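Local coordinates for protein anastral spindle 2, SAS 4 (Drosophila melanogaster, PDB 4BY2) that probably serves as a tubulin-binding molecular adaptor in centriole assembly, represented by the TCP domain of Sas-4 fused to a proline-rich motif of Ana2, at residues A[13-18]-A[116-121]; A[65-70]-A[77-82]; A[82-87]-A[97-102]; A[91-96]-A[107-112]. All coordinates share one frame; numbering follows the deposited sequence.

Interaction 1 of 4, residues A[13-18]-A[116-121]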
# COMPACT_ATOMS: atom_id res chain seq x y z
N LEU A 13 -18.58 0.22 6.95
CA LEU A 13 -18.31 1.64 6.74
C LEU A 13 -17.03 1.82 5.91
O LEU A 13 -16.04 1.11 6.16
CB LEU A 13 -18.19 2.39 8.07
CG LEU A 13 -19.49 2.96 8.63
CD1 LEU A 13 -19.37 3.23 10.12
CD2 LEU A 13 -19.90 4.24 7.89
N PRO A 14 -17.01 2.75 4.92
CA PRO A 14 -15.79 2.92 4.11
C PRO A 14 -14.61 3.53 4.86
O PRO A 14 -14.80 4.29 5.81
CB PRO A 14 -16.26 3.82 2.96
CG PRO A 14 -17.75 3.86 3.04
CD PRO A 14 -18.08 3.66 4.48
N ARG A 15 -13.39 3.16 4.43
CA ARG A 15 -12.13 3.65 5.00
C ARG A 15 -11.87 5.09 4.55
O ARG A 15 -12.38 5.51 3.51
CB ARG A 15 -10.96 2.76 4.53
CG ARG A 15 -10.92 1.36 5.10
CD ARG A 15 -9.81 0.58 4.43
NE ARG A 15 -9.64 -0.77 4.99
CZ ARG A 15 -8.72 -1.64 4.58
NH1 ARG A 15 -7.88 -1.32 3.61
NH2 ARG A 15 -8.64 -2.84 5.14
N LEU A 16 -11.05 5.82 5.32
CA LEU A 16 -10.66 7.19 4.98
C LEU A 16 -9.50 7.12 3.98
O LEU A 16 -8.48 6.47 4.25
CB LEU A 16 -10.26 8.00 6.23
CG LEU A 16 -11.42 8.41 7.16
CD1 LEU A 16 -10.96 8.50 8.60
CD2 LEU A 16 -12.06 9.71 6.70
N ALA A 17 -9.69 7.75 2.79
CA ALA A 17 -8.73 7.76 1.69
C ALA A 17 -7.37 8.36 2.05
O ALA A 17 -7.32 9.48 2.56
CB ALA A 17 -9.31 8.47 0.47
N PRO A 18 -6.26 7.63 1.81
CA PRO A 18 -4.93 8.17 2.16
C PRO A 18 -4.40 9.21 1.17
O PRO A 18 -4.91 9.36 0.06
CB PRO A 18 -4.05 6.92 2.20
CG PRO A 18 -4.67 6.01 1.21
CD PRO A 18 -6.15 6.27 1.23
N TYR A 116 -8.23 -2.99 -1.20
CA TYR A 116 -9.21 -1.92 -1.05
C TYR A 116 -9.05 -0.87 -2.13
O TYR A 116 -7.95 -0.34 -2.32
CB TYR A 116 -9.14 -1.28 0.35
CG TYR A 116 -10.37 -0.47 0.72
CD1 TYR A 116 -10.53 0.84 0.26
CD2 TYR A 116 -11.38 -1.01 1.51
CE1 TYR A 116 -11.67 1.58 0.57
CE2 TYR A 116 -12.51 -0.27 1.84
CZ TYR A 116 -12.65 1.02 1.37
OH TYR A 116 -13.77 1.76 1.69
N TYR A 117 -10.15 -0.54 -2.83
CA TYR A 117 -10.14 0.48 -3.87
C TYR A 117 -10.86 1.74 -3.41
O TYR A 117 -12.06 1.70 -3.15
CB TYR A 117 -10.74 -0.06 -5.19
CG TYR A 117 -10.75 0.94 -6.32
CD1 TYR A 117 -9.56 1.35 -6.93
CD2 TYR A 117 -11.94 1.47 -6.80
CE1 TYR A 117 -9.57 2.27 -7.98
CE2 TYR A 117 -11.96 2.38 -7.85
CZ TYR A 117 -10.76 2.79 -8.43
OH TYR A 117 -10.77 3.68 -9.47
N TYR A 118 -10.12 2.85 -3.27
CA TYR A 118 -10.66 4.16 -2.89
C TYR A 118 -11.08 4.79 -4.21
O TYR A 118 -10.24 5.27 -4.98
CB TYR A 118 -9.61 5.02 -2.15
CG TYR A 118 -9.00 4.35 -0.94
CD1 TYR A 118 -7.85 3.57 -1.05
CD2 TYR A 118 -9.56 4.51 0.32
CE1 TYR A 118 -7.28 2.95 0.06
CE2 TYR A 118 -8.99 3.91 1.45
CZ TYR A 118 -7.86 3.12 1.31
OH TYR A 118 -7.29 2.52 2.41
N ALA A 119 -12.38 4.68 -4.52
CA ALA A 119 -13.00 5.12 -5.77
C ALA A 119 -12.81 6.58 -6.11
O ALA A 119 -12.51 6.90 -7.26
CB ALA A 119 -14.47 4.76 -5.78
N GLU A 120 -12.99 7.48 -5.11
CA GLU A 120 -12.87 8.93 -5.27
C GLU A 120 -11.46 9.37 -5.68
O GLU A 120 -11.32 10.24 -6.54
CB GLU A 120 -13.31 9.63 -3.98
CG GLU A 120 -13.83 11.05 -4.18
CD GLU A 120 -14.58 11.63 -3.00
OE1 GLU A 120 -13.98 11.73 -1.90
OE2 GLU A 120 -15.76 12.02 -3.18
N THR A 121 -10.43 8.74 -5.08
CA THR A 121 -9.02 9.06 -5.30
C THR A 121 -8.29 8.08 -6.24
O THR A 121 -7.08 8.26 -6.46
CB THR A 121 -8.30 9.21 -3.95
OG1 THR A 121 -8.67 8.13 -3.09
CG2 THR A 121 -8.60 10.53 -3.26
O HOH W 1 -6.25 7.74 -1.71
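Pro18 sets CD over the centre of one face of the Tyr118 ring, while CD1 of Tyr116 stands over the centre of the opposite face, so this phenol is sandwiched between proline and tyrosine. The proline contact is a CH-pi interaction: Pro18 CD sits 3.6 Å from the Tyr118 ring centroid, only 11° off the normal. Tyr116 in turn presents a face to Arg15, whose CD lies off-centre above the ring, 3.8 Å from the Tyr116 centroid. Beyond CD the arginine runs on past the phenol, its guanidinium within 13° of parallel to that ring and NH1 reaching 3.5 Å from Tyr116 CB; Tyr118 OH comes to the guanidinium edge. Tyr116, its ring swung to the side away from its backbone N (chi1 -163°), aims its hydroxyl at the peptide, where OH accepts a hydrogen bond of 3.1 Å from Arg15 N. The same hydroxyl is hydrogen-bonded to Asp103, which thereby helps fix the phenol that grips the peptide backbone. At the far end Ala17 CB meets Thr121 OG1 at 3.6 Å, and a water links the segments, donating to Pro18 O and hydrogen-bonding Thr121 OG1, 2.8 Å from the water oxygen. Residues 13-18 belong to the Ana2 part of an engineered fusion, residues 116-121 to the Sas-4 part, and the join itself is artificial. The extended backbone of 14-18, with polyproline-II-like angles, laid across tyrosines that project from the strand 113-118, is a proline-rich motif bound to an aromatic patch of a TCP domain.

Interaction 2 of 4, residues A[65-70]-A[77-82]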
# COMPACT_ATOMS: atom_id res chain seq x y z
N PHE A 65 -35.25 -5.85 5.20
CA PHE A 65 -34.28 -4.88 4.71
C PHE A 65 -32.94 -5.51 4.31
O PHE A 65 -32.39 -5.14 3.26
CB PHE A 65 -34.09 -3.72 5.71
CG PHE A 65 -34.87 -2.48 5.33
CD1 PHE A 65 -36.19 -2.31 5.76
CD2 PHE A 65 -34.30 -1.49 4.55
CE1 PHE A 65 -36.91 -1.17 5.40
CE2 PHE A 65 -35.02 -0.34 4.20
CZ PHE A 65 -36.32 -0.19 4.62
N LYS A 66 -32.42 -6.46 5.12
CA LYS A 66 -31.18 -7.17 4.81
C LYS A 66 -31.53 -8.36 3.90
O LYS A 66 -32.06 -9.37 4.37
CB LYS A 66 -30.47 -7.63 6.11
CG LYS A 66 -29.12 -8.31 5.88
CD LYS A 66 -28.85 -9.37 6.93
CE LYS A 66 -27.71 -10.27 6.54
NZ LYS A 66 -27.59 -11.43 7.46
N ARG A 67 -31.26 -8.22 2.59
CA ARG A 67 -31.57 -9.24 1.58
C ARG A 67 -30.35 -10.12 1.26
O ARG A 67 -29.45 -9.70 0.53
CB ARG A 67 -32.15 -8.58 0.31
CG ARG A 67 -32.95 -9.52 -0.57
CD ARG A 67 -33.71 -8.78 -1.65
NE ARG A 67 -32.91 -8.57 -2.86
CZ ARG A 67 -33.39 -8.08 -3.99
NH1 ARG A 67 -34.67 -7.73 -4.09
NH2 ARG A 67 -32.59 -7.93 -5.04
N GLU A 68 -30.32 -11.35 1.83
CA GLU A 68 -29.25 -12.33 1.63
C GLU A 68 -29.67 -13.36 0.56
O GLU A 68 -30.23 -14.42 0.89
CB GLU A 68 -28.90 -13.01 2.98
CG GLU A 68 -27.62 -13.84 2.95
CD GLU A 68 -27.29 -14.60 4.22
OE1 GLU A 68 -27.38 -14.01 5.32
OE2 GLU A 68 -26.90 -15.79 4.11
N ILE A 69 -29.42 -13.05 -0.72
CA ILE A 69 -29.76 -13.95 -1.83
C ILE A 69 -28.64 -14.98 -2.05
O ILE A 69 -27.49 -14.62 -2.26
CB ILE A 69 -30.22 -13.21 -3.14
CG1 ILE A 69 -30.51 -14.21 -4.28
CG2 ILE A 69 -29.25 -12.11 -3.58
CD1 ILE A 69 -31.53 -13.72 -5.32
N THR A 70 -29.00 -16.28 -1.95
CA THR A 70 -28.11 -17.42 -2.15
C THR A 70 -28.38 -18.01 -3.54
O THR A 70 -29.48 -18.51 -3.79
CB THR A 70 -28.29 -18.45 -1.01
OG1 THR A 70 -28.19 -17.79 0.25
CG2 THR A 70 -27.28 -19.59 -1.07
N ASP A 77 -25.03 -13.25 -2.27
CA ASP A 77 -25.04 -11.81 -2.52
C ASP A 77 -25.91 -11.18 -1.43
O ASP A 77 -27.08 -11.54 -1.29
CB ASP A 77 -25.59 -11.48 -3.92
CG ASP A 77 -24.90 -12.16 -5.09
OD1 ASP A 77 -23.67 -12.40 -5.00
OD2 ASP A 77 -25.57 -12.42 -6.11
N ILE A 78 -25.32 -10.31 -0.60
CA ILE A 78 -26.03 -9.66 0.51
C ILE A 78 -26.22 -8.18 0.23
O ILE A 78 -25.24 -7.44 0.07
CB ILE A 78 -25.39 -9.92 1.91
CG1 ILE A 78 -24.93 -11.39 2.07
CG2 ILE A 78 -26.37 -9.51 3.03
CD1 ILE A 78 -23.88 -11.63 3.17
N TRP A 79 -27.49 -7.74 0.18
CA TRP A 79 -27.85 -6.34 -0.03
C TRP A 79 -28.15 -5.72 1.32
O TRP A 79 -29.02 -6.20 2.05
CB TRP A 79 -29.06 -6.22 -0.97
CG TRP A 79 -28.80 -6.72 -2.36
CD1 TRP A 79 -28.96 -8.00 -2.81
CD2 TRP A 79 -28.40 -5.94 -3.49
NE1 TRP A 79 -28.66 -8.07 -4.15
CE2 TRP A 79 -28.33 -6.81 -4.60
CE3 TRP A 79 -28.09 -4.58 -3.67
CZ2 TRP A 79 -27.94 -6.38 -5.87
CZ3 TRP A 79 -27.71 -4.15 -4.94
CH2 TRP A 79 -27.64 -5.04 -6.02
N TYR A 80 -27.37 -4.69 1.68
CA TYR A 80 -27.50 -3.99 2.96
C TYR A 80 -28.36 -2.72 2.82
O TYR A 80 -28.45 -2.18 1.72
CB TYR A 80 -26.10 -3.71 3.55
CG TYR A 80 -25.40 -4.96 4.04
CD1 TYR A 80 -25.59 -5.43 5.34
CD2 TYR A 80 -24.55 -5.67 3.20
CE1 TYR A 80 -24.96 -6.59 5.79
CE2 TYR A 80 -23.91 -6.83 3.64
CZ TYR A 80 -24.12 -7.29 4.93
OH TYR A 80 -23.49 -8.43 5.37
N PRO A 81 -29.04 -2.25 3.91
CA PRO A 81 -29.91 -1.06 3.78
C PRO A 81 -29.20 0.24 3.37
O PRO A 81 -29.80 1.06 2.67
CB PRO A 81 -30.56 -0.93 5.16
CG PRO A 81 -30.38 -2.27 5.81
CD PRO A 81 -29.08 -2.78 5.28
N ASN A 82 -27.94 0.42 3.81
CA ASN A 82 -27.09 1.58 3.52
C ASN A 82 -26.72 1.74 2.03
O ASN A 82 -26.42 2.85 1.59
CB ASN A 82 -25.83 1.57 4.40
CG ASN A 82 -25.16 0.23 4.54
OD1 ASN A 82 -24.96 -0.50 3.56
ND2 ASN A 82 -24.80 -0.13 5.76
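Arg67 brings the end of its side chain over the indole of Trp79, NH2 foremost: NH2 stands 4.0 Å above the ring plane near the rim, and CZ lies 4.9 Å from the centroid of the five-membered ring of Trp79, a cation-pi contact. The two side chains leave the backbone side by side in the same direction, and a bend at chi3 (87°) turns the guanidinium so that its plane is nearly perpendicular to the indole. Ile69 meets the same indole differently, bringing CG2 to the edge, 4.1 Å from Trp79 NE1; this methyl also packs against Asp77 CB. Arg67, Ile69, Asp77 and Trp79 thus line one face. On the other, Glu68 CG runs alongside Ile78 CG1 at 3.7 Å, while Lys66 CE rests against Ile78 CG2. A salt bridge whose hydrogen bond is weak joins Lys66 NZ to Glu68 OE1, and the other oxygen pairs with Lys76, so the carboxylate has two lysine partners. Farther along, Pro81 CB meets Phe65 CD2 at 3.8 Å beyond the paired strands.

Between these two faces the backbones exchange two pairs of bonds. Trp79 N donates to Arg67 O at 2.8 Å, almost straight (176°), and the return bond runs from Arg67 N to Trp79 O; Asp77 and Ile69 repeat the exchange. Glu68 and Ile78 form the non-hydrogen-bonded pair between them. Lying wholly within the Sas-4 part, this pairing, the short segments 67-70 and 77-79 running at 164° to each other, is that of a beta hairpin, and its first strand is an outermost one of the TCP domain in this chain.

Interaction 3 of 4, residues A[82-87]-A[97-102]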
# COMPACT_ATOMS: atom_id res chain seq x y z
N ASN A 82 -27.94 0.42 3.81
CA ASN A 82 -27.09 1.58 3.52
C ASN A 82 -26.72 1.74 2.03
O ASN A 82 -26.42 2.85 1.59
CB ASN A 82 -25.83 1.57 4.40
CG ASN A 82 -25.16 0.23 4.54
OD1 ASN A 82 -24.96 -0.50 3.56
ND2 ASN A 82 -24.80 -0.13 5.76
N GLY A 83 -26.74 0.63 1.29
CA GLY A 83 -26.43 0.59 -0.13
C GLY A 83 -25.32 -0.38 -0.51
O GLY A 83 -25.03 -0.55 -1.70
N ASN A 84 -24.70 -1.02 0.50
CA ASN A 84 -23.61 -1.98 0.31
C ASN A 84 -24.08 -3.31 -0.26
O ASN A 84 -25.19 -3.76 0.04
CB ASN A 84 -22.85 -2.23 1.63
CG ASN A 84 -22.13 -1.03 2.21
OD1 ASN A 84 -22.08 0.05 1.62
ND2 ASN A 84 -21.57 -1.21 3.39
N LEU A 85 -23.22 -3.94 -1.08
CA LEU A 85 -23.45 -5.24 -1.69
C LEU A 85 -22.25 -6.15 -1.41
O LEU A 85 -21.18 -5.96 -1.98
CB LEU A 85 -23.75 -5.10 -3.21
CG LEU A 85 -23.87 -6.39 -4.05
CD1 LEU A 85 -24.99 -7.31 -3.54
CD2 LEU A 85 -24.08 -6.06 -5.51
N LYS A 86 -22.44 -7.12 -0.50
CA LYS A 86 -21.40 -8.08 -0.13
C LYS A 86 -21.57 -9.36 -0.95
O LYS A 86 -22.59 -10.03 -0.83
CB LYS A 86 -21.44 -8.38 1.38
CG LYS A 86 -20.20 -9.07 1.92
CD LYS A 86 -20.47 -9.69 3.28
CE LYS A 86 -19.20 -10.00 4.04
NZ LYS A 86 -18.65 -8.80 4.72
N LYS A 87 -20.59 -9.68 -1.81
CA LYS A 87 -20.62 -10.88 -2.64
C LYS A 87 -19.64 -11.91 -2.08
O LYS A 87 -18.46 -11.60 -1.91
CB LYS A 87 -20.30 -10.55 -4.11
CG LYS A 87 -21.42 -9.81 -4.83
CD LYS A 87 -21.11 -9.59 -6.31
CE LYS A 87 -21.66 -10.69 -7.19
NZ LYS A 87 -21.41 -10.41 -8.63
N MET A 97 -16.92 -6.51 -0.99
CA MET A 97 -17.89 -5.55 -0.48
C MET A 97 -17.92 -4.34 -1.40
O MET A 97 -16.93 -3.61 -1.51
CB MET A 97 -17.54 -5.15 0.97
CG MET A 97 -18.54 -4.18 1.61
SD MET A 97 -20.06 -4.93 2.24
CE MET A 97 -19.49 -5.51 3.82
N LEU A 98 -19.06 -4.14 -2.09
CA LEU A 98 -19.28 -3.02 -3.00
C LEU A 98 -20.02 -1.93 -2.21
O LEU A 98 -21.25 -1.99 -2.07
CB LEU A 98 -20.08 -3.46 -4.25
CG LEU A 98 -19.36 -4.36 -5.25
CD1 LEU A 98 -19.78 -5.81 -5.10
CD2 LEU A 98 -19.61 -3.90 -6.67
N TYR A 99 -19.27 -0.97 -1.66
CA TYR A 99 -19.80 0.13 -0.84
C TYR A 99 -20.64 1.12 -1.65
O TYR A 99 -20.52 1.18 -2.88
CB TYR A 99 -18.67 0.87 -0.10
CG TYR A 99 -17.92 0.04 0.92
CD1 TYR A 99 -18.37 -0.05 2.24
CD2 TYR A 99 -16.74 -0.61 0.59
CE1 TYR A 99 -17.67 -0.79 3.19
CE2 TYR A 99 -16.03 -1.35 1.53
CZ TYR A 99 -16.50 -1.44 2.83
OH TYR A 99 -15.81 -2.18 3.76
N PHE A 100 -21.48 1.90 -0.95
CA PHE A 100 -22.36 2.94 -1.51
C PHE A 100 -21.59 4.04 -2.25
O PHE A 100 -22.07 4.55 -3.26
CB PHE A 100 -23.27 3.54 -0.42
CG PHE A 100 -22.58 4.02 0.83
CD1 PHE A 100 -22.12 5.33 0.94
CD2 PHE A 100 -22.42 3.17 1.93
CE1 PHE A 100 -21.49 5.77 2.11
CE2 PHE A 100 -21.78 3.61 3.09
CZ PHE A 100 -21.32 4.91 3.18
N ASN A 101 -20.37 4.38 -1.75
CA ASN A 101 -19.49 5.41 -2.32
C ASN A 101 -18.58 4.89 -3.46
O ASN A 101 -17.59 5.54 -3.80
CB ASN A 101 -18.67 6.09 -1.21
CG ASN A 101 -17.69 5.20 -0.47
OD1 ASN A 101 -17.77 3.97 -0.49
ND2 ASN A 101 -16.75 5.81 0.22
N LYS A 102 -18.94 3.72 -4.06
CA LYS A 102 -18.26 3.02 -5.17
C LYS A 102 -16.93 2.34 -4.75
O LYS A 102 -16.22 1.79 -5.60
CB LYS A 102 -18.08 3.93 -6.41
CG LYS A 102 -18.19 3.21 -7.75
CD LYS A 102 -17.42 3.96 -8.85
CE LYS A 102 -17.41 3.22 -10.17
NZ LYS A 102 -18.66 3.42 -10.94
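Leu85 and Leu98 form an antiparallel hydrogen-bonded pair in the Sas-4 part, with Leu98 N donating to Leu85 O at 2.8 Å and Leu85 N returning a bond to Leu98 O. Lys86 and Met97 are the adjacent non-hydrogen-bonded pair. Ahead of Leu85 the chain is a loop: Gly83 adopts a phi of 124°, and Asn82 OD1 accepts from Asn84 N at 3.1 Å, an Asx turn. On the partner segment, Tyr99 to Lys102 make a type I turn.

Asn84, the last residue of the Asx turn, reaches the type I turn with its side-chain amide. Its OD1 accepts from Phe100 N at 3.2 Å, a bent bond, and touches the edge of the Phe100 ring, to which the amide is nearly parallel. The amide stands almost upright against the Tyr99 ring, with ND2 3.6 Å from Tyr99 CD1; ND2 is hydrogen-bonded to Met12 O of the Ana2 part. Met97, bent at chi2 (80°), swings its sulfur across, so SD lies 3.8 Å from Lys86 CB and 3.9 Å from Asn84 CB, while its methyl approaches Lys86 NZ. On the other face Leu98 CD1 leans on Leu85 O.

The pairing belongs to the hairpin of strands 85-88 and 94-98. Strand 76-79 flanks it through Ile78, backbone-bonded to Lys86, and strand 104-108 lies on the far side, where Met97 is backbone-bonded to Lys105.

Interaction 4 of 4, residues A[91-96]-A[107-112]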
# COMPACT_ATOMS: atom_id res chain seq x y z
N ASP A 91 -17.44 -21.22 -2.20
CA ASP A 91 -16.48 -21.81 -1.27
C ASP A 91 -16.29 -20.98 0.02
O ASP A 91 -15.85 -21.52 1.03
CB ASP A 91 -15.13 -22.02 -1.97
CG ASP A 91 -14.76 -20.92 -2.95
OD1 ASP A 91 -14.30 -19.85 -2.50
OD2 ASP A 91 -14.94 -21.12 -4.17
N GLY A 92 -16.63 -19.69 -0.05
CA GLY A 92 -16.50 -18.75 1.05
C GLY A 92 -15.08 -18.28 1.30
O GLY A 92 -14.75 -17.88 2.42
N MET A 93 -14.23 -18.33 0.25
CA MET A 93 -12.81 -17.94 0.30
C MET A 93 -12.57 -16.56 -0.32
O MET A 93 -11.69 -15.84 0.13
CB MET A 93 -11.92 -18.99 -0.39
CG MET A 93 -12.07 -20.40 0.16
SD MET A 93 -11.44 -20.59 1.85
CE MET A 93 -9.74 -20.96 1.52
N ASN A 94 -13.36 -16.21 -1.36
CA ASN A 94 -13.28 -14.92 -2.05
C ASN A 94 -14.52 -14.06 -1.77
O ASN A 94 -15.64 -14.43 -2.13
CB ASN A 94 -13.04 -15.12 -3.55
CG ASN A 94 -11.66 -15.62 -3.88
OD1 ASN A 94 -11.21 -16.67 -3.39
ND2 ASN A 94 -10.95 -14.91 -4.74
N LEU A 95 -14.31 -12.92 -1.10
CA LEU A 95 -15.36 -11.97 -0.72
C LEU A 95 -15.11 -10.60 -1.34
O LEU A 95 -13.95 -10.23 -1.53
CB LEU A 95 -15.41 -11.82 0.82
CG LEU A 95 -15.68 -13.08 1.64
CD1 LEU A 95 -14.40 -13.65 2.21
CD2 LEU A 95 -16.63 -12.78 2.78
N ARG A 96 -16.19 -9.85 -1.64
CA ARG A 96 -16.07 -8.48 -2.16
C ARG A 96 -17.24 -7.60 -1.71
O ARG A 96 -18.41 -7.93 -1.96
CB ARG A 96 -15.80 -8.40 -3.68
CG ARG A 96 -16.89 -8.90 -4.62
CD ARG A 96 -16.49 -8.71 -6.08
NE ARG A 96 -16.32 -7.29 -6.42
CZ ARG A 96 -15.66 -6.85 -7.49
NH1 ARG A 96 -15.09 -7.70 -8.33
NH2 ARG A 96 -15.57 -5.54 -7.72
N THR A 107 -11.55 -9.62 -0.27
CA THR A 107 -10.94 -10.49 0.75
C THR A 107 -10.70 -11.87 0.14
O THR A 107 -11.65 -12.62 -0.09
CB THR A 107 -11.78 -10.52 2.04
OG1 THR A 107 -12.05 -9.18 2.46
CG2 THR A 107 -11.09 -11.27 3.18
N ASN A 108 -9.42 -12.18 -0.14
CA ASN A 108 -8.98 -13.46 -0.71
C ASN A 108 -8.33 -14.28 0.42
O ASN A 108 -7.22 -13.96 0.84
CB ASN A 108 -7.98 -13.22 -1.85
CG ASN A 108 -8.40 -12.17 -2.85
OD1 ASN A 108 -8.23 -10.96 -2.63
ND2 ASN A 108 -8.93 -12.61 -3.98
N ILE A 109 -9.06 -15.28 0.94
CA ILE A 109 -8.59 -16.14 2.04
C ILE A 109 -7.51 -17.12 1.54
O ILE A 109 -6.59 -17.44 2.30
CB ILE A 109 -9.78 -16.83 2.77
CG1 ILE A 109 -10.69 -15.77 3.44
CG2 ILE A 109 -9.31 -17.87 3.81
CD1 ILE A 109 -12.10 -16.23 3.79
N ARG A 110 -7.59 -17.54 0.26
CA ARG A 110 -6.61 -18.44 -0.34
C ARG A 110 -5.26 -17.76 -0.56
O ARG A 110 -4.21 -18.36 -0.32
CB ARG A 110 -7.14 -19.05 -1.65
CG ARG A 110 -7.50 -20.51 -1.52
CD ARG A 110 -7.93 -21.11 -2.84
NE ARG A 110 -9.34 -20.87 -3.13
CZ ARG A 110 -10.33 -21.69 -2.79
NH1 ARG A 110 -10.07 -22.80 -2.11
NH2 ARG A 110 -11.58 -21.40 -3.12
N GLU A 111 -5.29 -16.48 -0.98
CA GLU A 111 -4.10 -15.68 -1.24
C GLU A 111 -3.66 -14.88 0.01
O GLU A 111 -2.57 -14.29 -0.00
CB GLU A 111 -4.31 -14.74 -2.45
CG GLU A 111 -4.65 -15.45 -3.75
CD GLU A 111 -6.13 -15.54 -4.08
OE1 GLU A 111 -6.92 -16.03 -3.23
OE2 GLU A 111 -6.51 -15.16 -5.21
N GLY A 112 -4.49 -14.87 1.05
CA GLY A 112 -4.25 -14.15 2.30
C GLY A 112 -4.12 -12.65 2.10
O GLY A 112 -3.24 -12.02 2.68
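Asp91 OD1 is shared between a salt bridge at the open end of the hairpin and a turn within its own segment: it meets Arg110 NH2 at 3.2 Å and, through the lone pair pointing away from OD2, accepts a hydrogen bond from Met93 N, closing an Asx turn. Ser89 OG is a further hydrogen-bond partner of the same oxygen. The carboxylate and guanidinium planes are turned 69° apart, and a single nitrogen, NH2, does the touching, so this is not a paired, two-pronged bridge. Meanwhile Met93 lies across the guanidinium, with CG 3.5 Å from Arg110 NH2 over one face and toward the rim. Bent at chi2 and chi3 (-68° and -87°), the thioether curls back so that its methyl CE touches Arg110 CG at 3.8 Å and Ile109 CG2 at 3.9 Å. Arg110 thus meets charge at NH2 and the Met93 side chain over its guanidinium and at CG.

Beneath, Met93 O accepts a nearly straight bond of 2.8 Å from Ile109 N. Farther into the strands Leu95 and Thr107 exchange backbone bonds in both directions, Thr107 N donating to Leu95 O at 2.8 Å, while Asn94 and Asn108 are the non-hydrogen-bonded pair between. Leu95 CD1 packs on Ile109 CD1 at 3.8 Å, joining the strand to the turn.

Residues 109-111 coil locally as a helix would, though no regular helix forms, and lead from strand 104-108 toward strand 113-118. Strand 94-98 is flanked on its other side by strand 85-88, where Leu95 rests on Lys86 and Ile88 and Arg96 is backbone-bonded to Lys87, all within the Sas-4 part.

How the interactions relate
Interactions 2, 3 and 4 follow one another across consecutive strands of the TCP domain, and interaction 1 lays the Ana2 peptide beside them. Interactions 2 and 3, centres about 10 Å apart, share Asn82 and meet where Ile78 N lies 2.7 Å from Lys86 O. Interactions 3 and 4 both use strand 94-98, taking its two ends, with centres about 17 Å apart. Interaction 1 touches interaction 3 at about 12 Å between centres: Pro14 CD packs on Phe100 CZ at 3.7 Å, and Tyr116 meets Tyr99. Interactions 1 and 4 adjoin only in sequence, and interaction 2 stays about 6 Å from interaction 1 at nearest atoms.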